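PDB 6VOW: multicopper oxidase from Pseudomonas thermotolerans, which probably oxidises phenolic and related substrates, as laccases do, passing electrons through its copper centres to reduce dioxygen to water. Local coordinates for residues V107-S111 and Q112-Q116; A142-G146 and R147-G151; W355-D359 and I360-E364. All coordinates share one frame; numbering follows the deposited sequence.

Contact 1 comes first along the chain, in the loop joining strand 94-96 to strand 120-126, where 107-111 bends back onto 112-116. Contact 2 follows, closing the end of helix 141-146 as the chain turns into strand 151-156; both belong to the N-terminal multicopper oxidase region. Contact 3 lies far downstream, in the loop between strand 323-329 and strand 368-370, within the C-terminal such region. The three run in series, none nested in another. Contacts 1 and 3 nevertheless touch: V110 packs on A363 and Y109 on S361, tying an N-terminal loop to a C-terminal one. Contact 2 stays apart, its centre about 17 Å from that of contact 1.

Contact 1: V107-S111 and Q112-Q116; sequences VPYVS and QLPVQ
Y109 and P114 make the main side-chain contact of this bend. CD of P114 lies over one face of the phenol ring, displaced toward its rim, 4.0 Å from the ring centroid, in a CH-pi contact. The proline ring meets Y109 at about a right angle. Y109 CG stands anti to its own carbonyl carbon (chi1 -54°), and from there the ring reaches forward to P114. Purely apolar touches flank the pair: L113 CD2 approaches CE1 of Y109 obliquely at 4.0 Å, and CB of P108 meets CG of P114 at 4.0 Å.

Backbone hydrogen bonds set the bend. The amide N of Y109 gives a short, nearly straight bond to O of Q112 (2.7 Å), while CA of P108 adds a CH...O contact to the same oxygen. In return Q112 N reaches O of V107 only weakly, at 3.5 Å; that carbonyl is already gripped by the amides of V110 and S111. S111 OG hydrogen-bonds to O of E103; a small polar residue suits that place.

The bend belongs to the loop between strands 94-96 and 120-126, where V107 packs on H393 of the copper-cluster pocket, its side chain about 6 Å from the bound Cu-O-Cu linkage. Two prolines restrict the backbone and a flat aromatic covers one of them, which implies a bend held by main-chain bonds and stiff rings rather than by charge.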
loop_
_atom_site.group_PDB
_atom_site.type_symbol
_atom_site.label_atom_id
_atom_site.label_comp_id
_atom_site.label_asym_id
_atom_site.label_seq_id
_atom_site.Cartn_x
_atom_site.Cartn_y
_atom_site.Cartn_z
ATOM N N VAL A 107 10.281 6.765 -9.303
ATOM C CA VAL A 107 9.980 6.124 -10.549
ATOM C C VAL A 107 11.144 6.255 -11.569
ATOM O O VAL A 107 11.574 7.370 -11.901
ATOM C CB VAL A 107 8.699 6.727 -11.128
ATOM C CG1 VAL A 107 8.535 6.216 -12.545
ATOM C CG2 VAL A 107 7.519 6.350 -10.244
ATOM N N PRO A 108 11.662 5.131 -12.083
ATOM C CA PRO A 108 12.834 5.280 -12.908
ATOM C C PRO A 108 12.462 6.042 -14.124
ATOM O O PRO A 108 11.412 5.755 -14.708
ATOM C CB PRO A 108 13.235 3.829 -13.235
ATOM C CG PRO A 108 12.711 3.024 -12.067
ATOM C CD PRO A 108 11.413 3.713 -11.742
ATOM N N TYR A 109 13.285 7.038 -14.436
ATOM C CA TYR A 109 13.242 7.869 -15.649
ATOM C C TYR A 109 12.159 8.936 -15.666
ATOM O O TYR A 109 12.029 9.692 -16.637
ATOM C CB TYR A 109 13.254 7.001 -16.915
ATOM C CG TYR A 109 14.432 6.035 -16.929
ATOM C CD1 TYR A 109 15.731 6.471 -17.255
ATOM C CD2 TYR A 109 14.233 4.676 -16.642
ATOM C CE1 TYR A 109 16.806 5.573 -17.269
ATOM C CE2 TYR A 109 15.272 3.784 -16.653
ATOM C CZ TYR A 109 16.542 4.236 -16.964
ATOM O OH TYR A 109 17.508 3.329 -16.970
ATOM N N VAL A 110 11.417 9.027 -14.572
ATOM C CA VAL A 110 10.443 10.090 -14.366
ATOM C C VAL A 110 10.900 10.879 -13.153
ATOM O O VAL A 110 10.984 12.091 -13.246
ATOM C CB VAL A 110 9.045 9.476 -14.178
ATOM C CG1 VAL A 110 8.048 10.421 -13.531
ATOM C CG2 VAL A 110 8.536 8.946 -15.534
ATOM N N SER A 111 11.204 10.182 -12.043
ATOM C CA SER A 111 11.700 10.810 -10.803
ATOM C C SER A 111 13.206 10.960 -10.833
ATOM O O SER A 111 13.729 11.967 -10.434
ATOM C CB SER A 111 11.414 9.986 -9.490
ATOM O OG SER A 111 12.415 10.282 -8.369
ATOM N N GLN A 112 13.875 9.877 -11.198
ATOM C CA GLN A 112 15.320 9.700 -11.002
ATOM C C GLN A 112 15.833 8.638 -11.954
ATOM O O GLN A 112 15.093 7.939 -12.608
ATOM C CB GLN A 112 15.634 9.242 -9.563
ATOM C CG GLN A 112 15.038 7.877 -9.210
ATOM C CD GLN A 112 15.424 7.357 -7.847
ATOM O OE1 GLN A 112 16.558 6.945 -7.639
ATOM N NE2 GLN A 112 14.465 7.298 -6.933
ATOM N N LEU A 113 17.131 8.484 -11.945
ATOM C CA LEU A 113 17.785 7.359 -12.524
ATOM C C LEU A 113 17.743 6.238 -11.544
ATOM O O LEU A 113 17.894 6.511 -10.330
ATOM C CB LEU A 113 19.249 7.726 -12.814
ATOM C CG LEU A 113 19.283 8.832 -13.858
ATOM C CD1 LEU A 113 20.666 9.444 -13.853
ATOM C CD2 LEU A 113 18.890 8.283 -15.229
ATOM N N PRO A 114 17.548 4.979 -12.014
ATOM C CA PRO A 114 17.662 3.838 -11.117
ATOM C C PRO A 114 18.893 3.952 -10.272
ATOM O O PRO A 114 19.902 4.451 -10.732
ATOM C CB PRO A 114 17.857 2.657 -12.067
ATOM C CG PRO A 114 17.133 3.073 -13.322
ATOM C CD PRO A 114 17.199 4.563 -13.394
ATOM N N VAL A 115 18.844 3.484 -9.057
ATOM C CA VAL A 115 19.980 3.517 -8.239
ATOM C C VAL A 115 20.685 2.231 -8.568
ATOM O O VAL A 115 20.128 1.171 -8.366
ATOM C CB VAL A 115 19.570 3.490 -6.756
ATOM C CG1 VAL A 115 20.850 3.393 -5.899
ATOM C CG2 VAL A 115 18.674 4.714 -6.436
ATOM N N GLN A 116 21.937 2.335 -9.017
ATOM C CA GLN A 116 22.752 1.252 -9.414
ATOM C C GLN A 116 23.272 0.516 -8.235
ATOM O O GLN A 116 23.382 1.091 -7.166
ATOM C CB GLN A 116 23.942 1.757 -10.256
ATOM C CG GLN A 116 23.533 2.459 -11.562
ATOM C CD GLN A 116 22.787 1.503 -12.479
ATOM O OE1 GLN A 116 23.237 0.378 -12.665
ATOM N NE2 GLN A 116 21.612 1.929 -13.038
#

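Contact 2: A142-G146 and R147-G151; sequences ASQLG and RGLVG
R147 grips S143, one turn back, by both backbone and side chain. Its amide N bonds to O of S143 at 2.8 Å, and NH1 gives a second bond to OG of S143 at 2.9 Å. That serine oxygen stands 31° out of the guanidinium plane, the bond bent to 133° at the hydrogen. With chi1 at 180°, S143 OG is turned away from its own backbone N to where the arginine head, its chain bent at chi3, can meet it; a long, flexible residue suits this return.

Two further backbone bonds form a Schellman motif: L149 N to O of Q144 (3.0 Å) and G148 N to O of L145 (3.0 Å), the latter donor lying above the carbonyl plane. O of L145 also accepts a hydrogen bond from NZ of K172. G148 has positive phi, where a CB would jam against the preceding carbonyl, hence glycine. At G146 a CB would clash with O of A142.

Carbon contacts complete the cap: CD1 of L149 lies 3.7 Å from CB of Q144, and the apolar pair V150 CG1 and L145 CG meets at 4.0 Å.

The cap ends helix 141-146 and leads into strand 151-156. L145 packs on W134 and H136 of strand 131-136, both in the Cu-O-Cu pocket, and on I442 of helix 442-446, while L149 rests on strand 57-62, whose W60 takes a cation-pi contact from R147.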
loop_
_atom_site.group_PDB
_atom_site.type_symbol
_atom_site.label_atom_id
_atom_site.label_comp_id
_atom_site.label_asym_id
_atom_site.label_seq_id
_atom_site.Cartn_x
_atom_site.Cartn_y
_atom_site.Cartn_z
ATOM N N ALA A 142 7.735 -6.805 -10.021
ATOM C CA ALA A 142 7.201 -8.154 -9.682
ATOM C C ALA A 142 8.238 -8.982 -8.977
ATOM O O ALA A 142 8.010 -9.587 -7.893
ATOM C CB ALA A 142 6.738 -8.857 -10.967
ATOM N N SER A 143 9.404 -8.988 -9.603
ATOM C CA SER A 143 10.548 -9.686 -9.054
ATOM C C SER A 143 11.062 -9.090 -7.694
ATOM O O SER A 143 11.276 -9.807 -6.677
ATOM C CB SER A 143 11.664 -9.679 -10.128
ATOM O OG SER A 143 12.765 -10.364 -9.582
ATOM N N GLN A 144 11.294 -7.806 -7.689
ATOM C CA GLN A 144 11.917 -7.145 -6.496
ATOM C C GLN A 144 10.927 -7.062 -5.331
ATOM O O GLN A 144 11.281 -7.385 -4.221
ATOM C CB GLN A 144 12.510 -5.805 -6.860
ATOM C CG GLN A 144 13.728 -5.822 -7.786
ATOM C CD GLN A 144 14.464 -4.486 -7.953
ATOM O OE1 GLN A 144 15.458 -4.431 -8.650
ATOM N NE2 GLN A 144 13.999 -3.440 -7.355
ATOM N N LEU A 145 9.688 -6.680 -5.582
ATOM C CA LEU A 145 8.649 -6.771 -4.549
ATOM C C LEU A 145 8.412 -8.202 -4.177
ATOM O O LEU A 145 8.325 -8.511 -3.004
ATOM C CB LEU A 145 7.303 -6.175 -4.977
ATOM C CG LEU A 145 7.161 -4.640 -4.930
ATOM C CD1 LEU A 145 7.673 -3.990 -6.180
ATOM C CD2 LEU A 145 5.726 -4.196 -4.801
ATOM N N GLY A 146 8.323 -9.064 -5.186
ATOM C CA GLY A 146 8.128 -10.467 -4.954
ATOM C C GLY A 146 9.147 -11.077 -4.046
ATOM O O GLY A 146 8.823 -11.954 -3.229
ATOM N N ARG A 147 10.400 -10.664 -4.201
ATOM C CA ARG A 147 11.434 -11.246 -3.365
ATOM C C ARG A 147 11.558 -10.668 -1.983
ATOM O O ARG A 147 12.407 -11.093 -1.235
ATOM C CB ARG A 147 12.795 -11.111 -4.047
ATOM C CG ARG A 147 13.139 -12.320 -4.871
ATOM C CD ARG A 147 14.642 -12.575 -4.946
ATOM N NE ARG A 147 14.854 -13.194 -6.239
ATOM C CZ ARG A 147 14.745 -12.531 -7.383
ATOM N NH1 ARG A 147 14.472 -11.215 -7.404
ATOM N NH2 ARG A 147 14.843 -13.190 -8.487
ATOM N N GLY A 148 10.769 -9.680 -1.633
ATOM C CA GLY A 148 10.857 -9.188 -0.285
ATOM C C GLY A 148 10.993 -7.706 -0.167
ATOM O O GLY A 148 10.944 -7.249 0.927
ATOM N N LEU A 149 11.181 -6.971 -1.251
ATOM C CA LEU A 149 11.463 -5.534 -1.147
ATOM C C LEU A 149 10.206 -4.775 -0.992
ATOM O O LEU A 149 9.759 -4.153 -1.932
ATOM C CB LEU A 149 12.306 -5.000 -2.330
ATOM C CG LEU A 149 13.716 -5.579 -2.277
ATOM C CD1 LEU A 149 14.307 -5.535 -3.671
ATOM C CD2 LEU A 149 14.681 -5.000 -1.249
ATOM N N VAL A 150 9.697 -4.796 0.261
ATOM C CA VAL A 150 8.538 -4.077 0.682
ATOM C C VAL A 150 8.651 -3.766 2.155
ATOM O O VAL A 150 9.169 -4.607 2.951
ATOM C CB VAL A 150 7.237 -4.830 0.486
ATOM C CG1 VAL A 150 6.959 -5.115 -0.937
ATOM C CG2 VAL A 150 7.155 -6.051 1.301
ATOM N N GLY A 151 8.180 -2.597 2.532
ATOM C CA GLY A 151 8.215 -2.259 3.974
ATOM C C GLY A 151 7.113 -1.313 4.391
ATOM O O GLY A 151 6.587 -0.584 3.557
#

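Contact 3: W355-D359 and I360-E364; sequences WDIND and ISCAE
I357 directs its side chain across the turn at I360 and C362. Its CB branches two ways. CG1, anti to the backbone N (chi1 174°), runs beside I360 and comes within 3.6 Å of CG2 of that residue. Beyond it the tip, CD1, turns to the side chain of D359, 3.6 Å from its CB. The other branch, CG2, does more: it sits 3.4 Å from SG of C362 and only 3.5 Å from CG1 of I360, tighter than carbons usually pack, with CD1 of I360 at 3.6 Å. It also lies over one face of the W355 indole, offset toward the rim. The two isoleucines cross at about a right angle, their beta-branched chains packed closely at the protein surface. Replacing I357 with an alanine would probably leave SG of C362 and the CG1 and CD1 atoms of I360 without their shared methyl neighbour, opening a gap against that face of the indole.

I360 N bonds to O of I357 at 3.2 Å, nearly straight at the hydrogen but with the donor above the carbonyl plane.

That bond closes a type I beta turn from I357 to I360, a surface bend in the loop between strands 323-329 and 368-370.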
loop_
_atom_site.group_PDB
_atom_site.type_symbol
_atom_site.label_atom_id
_atom_site.label_comp_id
_atom_site.label_asym_id
_atom_site.label_seq_id
_atom_site.Cartn_x
_atom_site.Cartn_y
_atom_site.Cartn_z
ATOM N N TRP A 355 -1.622 -0.199 -23.790
ATOM C CA TRP A 355 -0.803 -1.064 -22.898
ATOM C C TRP A 355 0.355 -0.208 -22.395
ATOM O O TRP A 355 0.774 0.670 -23.122
ATOM C CB TRP A 355 -0.309 -2.288 -23.729
ATOM C CG TRP A 355 1.095 -2.128 -24.567
ATOM C CD1 TRP A 355 2.093 -3.082 -24.640
ATOM C CD2 TRP A 355 1.593 -0.995 -25.385
ATOM N NE1 TRP A 355 3.140 -2.632 -25.409
ATOM C CE2 TRP A 355 2.876 -1.367 -25.874
ATOM C CE3 TRP A 355 1.092 0.282 -25.735
ATOM C CZ2 TRP A 355 3.668 -0.511 -26.702
ATOM C CZ3 TRP A 355 1.895 1.138 -26.564
ATOM C CH2 TRP A 355 3.162 0.725 -27.029
ATOM N N ASP A 356 0.818 -0.360 -21.144
ATOM C CA ASP A 356 2.193 0.111 -20.768
ATOM C C ASP A 356 3.216 -0.971 -21.197
ATOM O O ASP A 356 3.001 -2.193 -21.054
ATOM C CB ASP A 356 2.340 0.506 -19.245
ATOM C CG ASP A 356 3.527 1.566 -18.931
ATOM O OD1 ASP A 356 4.589 1.057 -18.493
ATOM O OD2 ASP A 356 3.404 2.858 -19.043
ATOM N N ILE A 357 4.336 -0.497 -21.741
ATOM C CA ILE A 357 5.508 -1.352 -22.056
ATOM C C ILE A 357 6.516 -1.118 -20.930
ATOM O O ILE A 357 7.257 -0.123 -20.884
ATOM C CB ILE A 357 6.109 -1.128 -23.490
ATOM C CG1 ILE A 357 7.429 -1.939 -23.704
ATOM C CG2 ILE A 357 6.233 0.356 -23.805
ATOM C CD1 ILE A 357 7.365 -3.410 -23.309
ATOM N N ASN A 358 6.522 -2.034 -19.975
ATOM C CA ASN A 358 7.334 -1.824 -18.785
ATOM C C ASN A 358 8.884 -1.902 -19.116
ATOM O O ASN A 358 9.719 -1.594 -18.253
ATOM C CB ASN A 358 6.723 -2.661 -17.627
ATOM C CG ASN A 358 7.742 -3.375 -16.798
ATOM O OD1 ASN A 358 8.581 -2.746 -16.130
ATOM N ND2 ASN A 358 7.663 -4.704 -16.800
ATOM N N ASP A 359 9.214 -2.203 -20.397
ATOM C CA ASP A 359 10.556 -2.160 -21.062
ATOM C C ASP A 359 10.996 -0.922 -21.940
ATOM O O ASP A 359 12.073 -0.990 -22.558
ATOM C CB ASP A 359 10.706 -3.373 -22.036
ATOM C CG ASP A 359 10.332 -4.700 -21.418
ATOM O OD1 ASP A 359 11.017 -5.151 -20.457
ATOM O OD2 ASP A 359 9.359 -5.296 -21.931
ATOM N N ILE A 360 10.202 0.149 -22.079
ATOM C CA ILE A 360 10.718 1.386 -22.738
ATOM C C ILE A 360 10.463 2.592 -21.848
ATOM O O ILE A 360 9.729 2.469 -20.909
ATOM C CB ILE A 360 10.196 1.578 -24.203
ATOM C CG1 ILE A 360 8.944 2.457 -24.308
ATOM C CG2 ILE A 360 9.986 0.225 -24.891
ATOM C CD1 ILE A 360 8.330 2.535 -25.699
ATOM N N SER A 361 11.022 3.765 -22.171
ATOM C CA SER A 361 10.682 5.012 -21.449
ATOM C C SER A 361 9.555 5.846 -22.080
ATOM O O SER A 361 9.769 6.965 -22.543
ATOM C CB SER A 361 11.916 5.808 -21.270
ATOM O OG SER A 361 12.828 4.993 -20.565
ATOM N N CYS A 362 8.349 5.264 -21.993
ATOM C CA CYS A 362 7.048 5.768 -22.500
ATOM C C CYS A 362 6.204 6.567 -21.456
ATOM O O CYS A 362 4.970 6.730 -21.565
ATOM C CB CYS A 362 6.202 4.572 -23.044
ATOM S SG CYS A 362 5.762 3.132 -21.955
ATOM N N ALA A 363 6.877 7.085 -20.432
ATOM C CA ALA A 363 6.290 8.098 -19.556
ATOM C C ALA A 363 6.261 9.529 -20.225
ATOM O O ALA A 363 5.693 10.486 -19.680
ATOM C CB ALA A 363 7.027 8.089 -18.212
ATOM N N GLU A 364 6.819 9.638 -21.432
ATOM C CA GLU A 364 6.780 10.859 -22.260
ATOM C C GLU A 364 5.465 11.056 -23.057
ATOM O O GLU A 364 5.217 12.138 -23.561
ATOM C CB GLU A 364 8.002 10.860 -23.204
ATOM C CG GLU A 364 9.333 10.628 -22.468
ATOM C CD GLU A 364 10.548 10.947 -23.302
ATOM O OE1 GLU A 364 10.901 10.108 -24.141
ATOM O OE2 GLU A 364 11.175 12.010 -23.099
#